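Local structure of bacterial leucyl aminopeptidase (Legionella pneumophila, 6ESL) at residues B[309-312]-B[313-317]; B[384-387]-B[388-392]. The protein is a secreted, zinc-dependent aminopeptidase that removes residues from the N-termini of peptides and serves, redundantly with an acyltransferase, nutrient acquisition during infection of amoebas. All blocks are in the same frame, centred on the assembly; numbering follows the deposited sequence.

Interaction 1. Residues B[309-312]-B[313-317]; sequences SNYL and AKLID
The carbonyl oxygen of Y311 takes the amide N-H of L315, with O and N 2.8 Å apart and an N-H...O angle of 164°. The next rung of this helix is equally short, 2.8 Å from I316 N to L312 O, while A313 N to S309 O and K314 N to N310 O continue the same i to i+4 ladder. On the Y311 rung the two side chains meet as well. CG of Y311 stands anti to its own nitrogen and beside the carbonyl carbon (chi1 -174°), which swings the phenol ring round to L315. The isobutyl group of L315 lies over one ring face, near the rim: L315 CG is 4.1 Å from the centroid of the Y311 ring, 20° off the normal, in a CH-pi contact. Its two methyls divide the work, CD1 resting 3.5 Å from Y311 CE2 and CD2 3.7 Å from Y311 OH. A branched aliphatic chain suits this place, since it spreads over the ring while the hydroxyl reaches past it to hydrogen-bond E114 O.

Helix 306-320 is the connection of a beta-alpha-beta unit whose parallel strands, 297-300 and 324-327, sit at one end of the mixed central sheet. Towards these strands the helix is mostly apolar: A313 is small enough to fit closely against V324 and Y326, and I316 packs on M297, V299 and V324. I316 CG1 also lies 3.3 Å from L312 O, beside the very carbonyl its amide binds. L312 CD2 touches L315 CD1 at 4.2 Å, and this pair packs on F386 and L382 of helix 373-391. On another side, K314's bent chain carries NZ to a salt bridge with D325 of the second subunit, while N310 packs on N310 of that subunit.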
loop_
_atom_site.group_PDB
_atom_site.type_symbol
_atom_site.label_atom_id
_atom_site.label_comp_id
_atom_site.label_asym_id
_atom_site.label_seq_id
_atom_site.Cartn_x
_atom_site.Cartn_y
_atom_site.Cartn_z
ATOM N N SER B 309 -3.379 -4.638 -4.241
ATOM C CA SER B 309 -1.969 -5.032 -4.044
ATOM C C SER B 309 -1.778 -5.747 -2.731
ATOM O O SER B 309 -1.192 -6.874 -2.661
ATOM C CB SER B 309 -1.016 -3.859 -4.154
ATOM O OG SER B 309 -1.136 -3.173 -5.394
ATOM N N ASN B 310 -2.356 -5.180 -1.693
ATOM C CA ASN B 310 -2.394 -5.885 -0.380
ATOM C C ASN B 310 -3.093 -7.221 -0.443
ATOM O O ASN B 310 -2.632 -8.181 0.158
ATOM C CB ASN B 310 -3.083 -5.035 0.710
ATOM C CG ASN B 310 -2.278 -3.776 1.110
ATOM O OD1 ASN B 310 -1.050 -3.706 0.923
ATOM N ND2 ASN B 310 -2.983 -2.808 1.782
ATOM N N TYR B 311 -4.187 -7.295 -1.175
ATOM C CA TYR B 311 -4.856 -8.559 -1.365
ATOM C C TYR B 311 -3.948 -9.630 -2.083
ATOM O O TYR B 311 -3.897 -10.785 -1.685
ATOM C CB TYR B 311 -6.162 -8.372 -2.157
ATOM C CG TYR B 311 -6.963 -9.594 -2.262
ATOM C CD1 TYR B 311 -7.472 -10.218 -1.122
ATOM C CD2 TYR B 311 -7.297 -10.131 -3.513
ATOM C CE1 TYR B 311 -8.265 -11.371 -1.242
ATOM C CE2 TYR B 311 -8.025 -11.280 -3.645
ATOM C CZ TYR B 311 -8.543 -11.890 -2.530
ATOM O OH TYR B 311 -9.299 -13.029 -2.657
ATOM N N LEU B 312 -3.233 -9.202 -3.109
ATOM C CA LEU B 312 -2.248 -10.113 -3.699
ATOM C C LEU B 312 -1.244 -10.627 -2.670
ATOM O O LEU B 312 -0.908 -11.745 -2.686
ATOM C CB LEU B 312 -1.426 -9.448 -4.835
ATOM C CG LEU B 312 -2.054 -9.148 -6.138
ATOM C CD1 LEU B 312 -0.860 -8.827 -7.080
ATOM C CD2 LEU B 312 -2.895 -10.241 -6.708
ATOM N N ALA B 313 -0.746 -9.765 -1.808
ATOM C CA ALA B 313 0.190 -10.201 -0.757
ATOM C C ALA B 313 -0.423 -11.316 0.070
ATOM O O ALA B 313 0.223 -12.327 0.310
ATOM C CB ALA B 313 0.629 -8.994 0.109
ATOM N N LYS B 314 -1.678 -11.166 0.452
ATOM C CA LYS B 314 -2.403 -12.204 1.198
ATOM C C LYS B 314 -2.619 -13.486 0.422
ATOM O O LYS B 314 -2.424 -14.564 0.947
ATOM C CB LYS B 314 -3.774 -11.683 1.634
ATOM C CG LYS B 314 -3.674 -10.822 2.881
ATOM C CD LYS B 314 -4.931 -9.993 3.109
ATOM C CE LYS B 314 -6.018 -10.821 3.810
ATOM N NZ LYS B 314 -7.197 -9.906 3.812
ATOM N N LEU B 315 -2.981 -13.353 -0.861
ATOM C CA LEU B 315 -3.136 -14.509 -1.712
ATOM C C LEU B 315 -1.830 -15.226 -1.822
ATOM O O LEU B 315 -1.831 -16.465 -1.802
ATOM C CB LEU B 315 -3.629 -14.164 -3.128
ATOM C CG LEU B 315 -5.039 -13.636 -3.299
ATOM C CD1 LEU B 315 -5.232 -13.176 -4.725
ATOM C CD2 LEU B 315 -6.071 -14.733 -2.919
ATOM N N ILE B 316 -0.713 -14.482 -1.965
ATOM C CA ILE B 316 0.593 -15.135 -2.064
ATOM C C ILE B 316 0.848 -15.933 -0.760
ATOM O O ILE B 316 1.197 -17.116 -0.783
ATOM C CB ILE B 316 1.745 -14.139 -2.348
ATOM C CG1 ILE B 316 1.631 -13.574 -3.780
ATOM C CG2 ILE B 316 3.059 -14.825 -2.195
ATOM C CD1 ILE B 316 2.327 -12.242 -4.030
ATOM N N ASP B 317 0.683 -15.259 0.380
ATOM C CA ASP B 317 1.032 -15.887 1.639
ATOM C C ASP B 317 0.129 -17.124 1.945
ATOM O O ASP B 317 0.639 -18.215 2.256
ATOM C CB ASP B 317 0.965 -14.873 2.766
ATOM C CG ASP B 317 1.263 -15.509 4.105
ATOM O OD1 ASP B 317 2.403 -15.964 4.292
ATOM O OD2 ASP B 317 0.356 -15.662 4.921
#

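Interaction 2. Residues B[384-387]-B[388-392]; sequences VAFA and IELAS
F386 and L390, one helical turn apart, meet methyl to ring. F386 holds CG anti to its backbone nitrogen (chi1 -175°), which turns the phenyl group to the side where L390 follows. L390 takes the other common helical conformation, with CG beside its own nitrogen (chi1 -63°), and an extended second torsion sends CD1 over one face of the ring. That methyl lies 3.7 Å from the centroid of F386 in a CH-pi contact and is displaced toward the rim, with CE1 of F386 3.5 Å from L390 CD1. Of the two methyls only CD1 lies on the ring.

V384 and I388 make a purely aliphatic pair, side by side and pointing the same way. With CG1 of I388 anti to its carbonyl carbon, CD1 lies back along the helix, 3.6 Å from V384 CG1. E389 behaves differently: its first torsion sets CG beside the backbone nitrogen, 3.4 Å from A385 O, and a bend at the second (chi2 -77°) turns the buried carboxylate away from that carbonyl. OE2 takes Y319 OH and the H117 amide, OE1 the K116 amide, three hydrogen bonds that would offset the cost of burial. At the last turn S392 OG donates to I388 O over 2.6 Å, where the S392 amide makes a weak bond to the same oxygen.

Small A385 and A387 keep the helix slim, A385 against V121 of neighbouring helix 118-125 and A387 against I206 of strand 203-209; helix 373-391 thus packs on the central sheet as a layer of the alpha/beta fold of M28 peptidases.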
loop_
_atom_site.group_PDB
_atom_site.type_symbol
_atom_site.label_atom_id
_atom_site.label_comp_id
_atom_site.label_asym_id
_atom_site.label_seq_id
_atom_site.Cartn_x
_atom_site.Cartn_y
_atom_site.Cartn_z
ATOM N N VAL B 384 -4.682 -18.092 -11.024
ATOM C CA VAL B 384 -5.832 -18.997 -10.740
ATOM C C VAL B 384 -6.551 -18.591 -9.456
ATOM O O VAL B 384 -7.786 -18.486 -9.417
ATOM C CB VAL B 384 -5.446 -20.495 -10.686
ATOM C CG1 VAL B 384 -6.584 -21.402 -10.161
ATOM C CG2 VAL B 384 -5.083 -20.946 -12.057
ATOM N N ALA B 385 -5.774 -18.301 -8.416
ATOM C CA ALA B 385 -6.385 -17.964 -7.122
ATOM C C ALA B 385 -7.105 -16.609 -7.180
ATOM O O ALA B 385 -8.204 -16.472 -6.636
ATOM C CB ALA B 385 -5.336 -17.981 -6.036
ATOM N N PHE B 386 -6.498 -15.605 -7.805
ATOM C CA PHE B 386 -7.099 -14.330 -8.038
ATOM C C PHE B 386 -8.423 -14.443 -8.823
ATOM O O PHE B 386 -9.439 -13.899 -8.435
ATOM C CB PHE B 386 -6.066 -13.489 -8.858
ATOM C CG PHE B 386 -6.434 -12.071 -9.116
ATOM C CD1 PHE B 386 -6.066 -11.077 -8.190
ATOM C CD2 PHE B 386 -7.054 -11.678 -10.300
ATOM C CE1 PHE B 386 -6.366 -9.720 -8.427
ATOM C CE2 PHE B 386 -7.354 -10.324 -10.538
ATOM C CZ PHE B 386 -7.018 -9.357 -9.589
ATOM N N ALA B 387 -8.408 -15.227 -9.894
ATOM C CA ALA B 387 -9.629 -15.417 -10.695
ATOM C C ALA B 387 -10.735 -16.036 -9.849
ATOM O O ALA B 387 -11.845 -15.453 -9.724
ATOM C CB ALA B 387 -9.353 -16.309 -11.896
ATOM N N ILE B 388 -10.427 -17.162 -9.235
ATOM C CA ILE B 388 -11.479 -17.903 -8.530
ATOM C C ILE B 388 -11.992 -17.103 -7.334
ATOM O O ILE B 388 -13.194 -16.976 -7.172
ATOM C CB ILE B 388 -11.021 -19.333 -8.160
ATOM C CG1 ILE B 388 -10.849 -20.194 -9.414
ATOM C CG2 ILE B 388 -11.980 -19.970 -7.174
ATOM C CD1 ILE B 388 -10.076 -21.461 -9.191
ATOM N N GLU B 389 -11.127 -16.520 -6.510
ATOM C CA GLU B 389 -11.625 -15.738 -5.386
ATOM C C GLU B 389 -12.497 -14.567 -5.809
ATOM O O GLU B 389 -13.560 -14.371 -5.230
ATOM C CB GLU B 389 -10.500 -15.159 -4.493
ATOM C CG GLU B 389 -9.845 -16.219 -3.612
ATOM C CD GLU B 389 -10.705 -16.599 -2.378
ATOM O OE1 GLU B 389 -11.668 -15.822 -2.069
ATOM O OE2 GLU B 389 -10.413 -17.687 -1.762
ATOM N N LEU B 390 -12.038 -13.771 -6.787
ATOM C CA LEU B 390 -12.735 -12.526 -7.069
ATOM C C LEU B 390 -13.974 -12.732 -7.980
ATOM O O LEU B 390 -14.956 -11.988 -7.884
ATOM C CB LEU B 390 -11.775 -11.509 -7.656
ATOM C CG LEU B 390 -10.627 -11.095 -6.689
ATOM C CD1 LEU B 390 -9.713 -10.106 -7.346
ATOM C CD2 LEU B 390 -11.150 -10.519 -5.400
ATOM N N ALA B 391 -13.921 -13.734 -8.843
ATOM C CA ALA B 391 -15.008 -13.998 -9.791
ATOM C C ALA B 391 -16.134 -14.763 -9.122
ATOM O O ALA B 391 -17.236 -14.807 -9.672
ATOM C CB ALA B 391 -14.501 -14.746 -11.017
ATOM N N SER B 392 -15.865 -15.356 -7.951
ATOM C CA SER B 392 -16.888 -16.075 -7.179
ATOM C C SER B 392 -17.610 -15.175 -6.215
ATOM O O SER B 392 -18.476 -15.661 -5.540
ATOM C CB SER B 392 -16.275 -17.249 -6.404
ATOM O OG SER B 392 -15.566 -18.111 -7.254
#

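How the interactions relate
Interactions 1 and 2 lie on neighbouring helices, 306-320 and 373-391, with centres about 13 Å apart, and their aromatic-leucine pairs interlock. L312 CD2 packs 3.6 Å from F386 CD1, and Y311 CE2 lies 3.7 Å from L390 CD2, so each aromatic ring meets a leucine of its own helix and one of the other. L315 CD1 also comes 4.0 Å from F386 CA. Neither interaction includes a zinc ligand; the two zinc ions are bound by residues that include H209, D284 and E257, with D222 shared. One tie is strand 203-209, which runs to H209 and packs on interaction 2. Interaction 1 also reaches the second subunit; no other chain touches interaction 2.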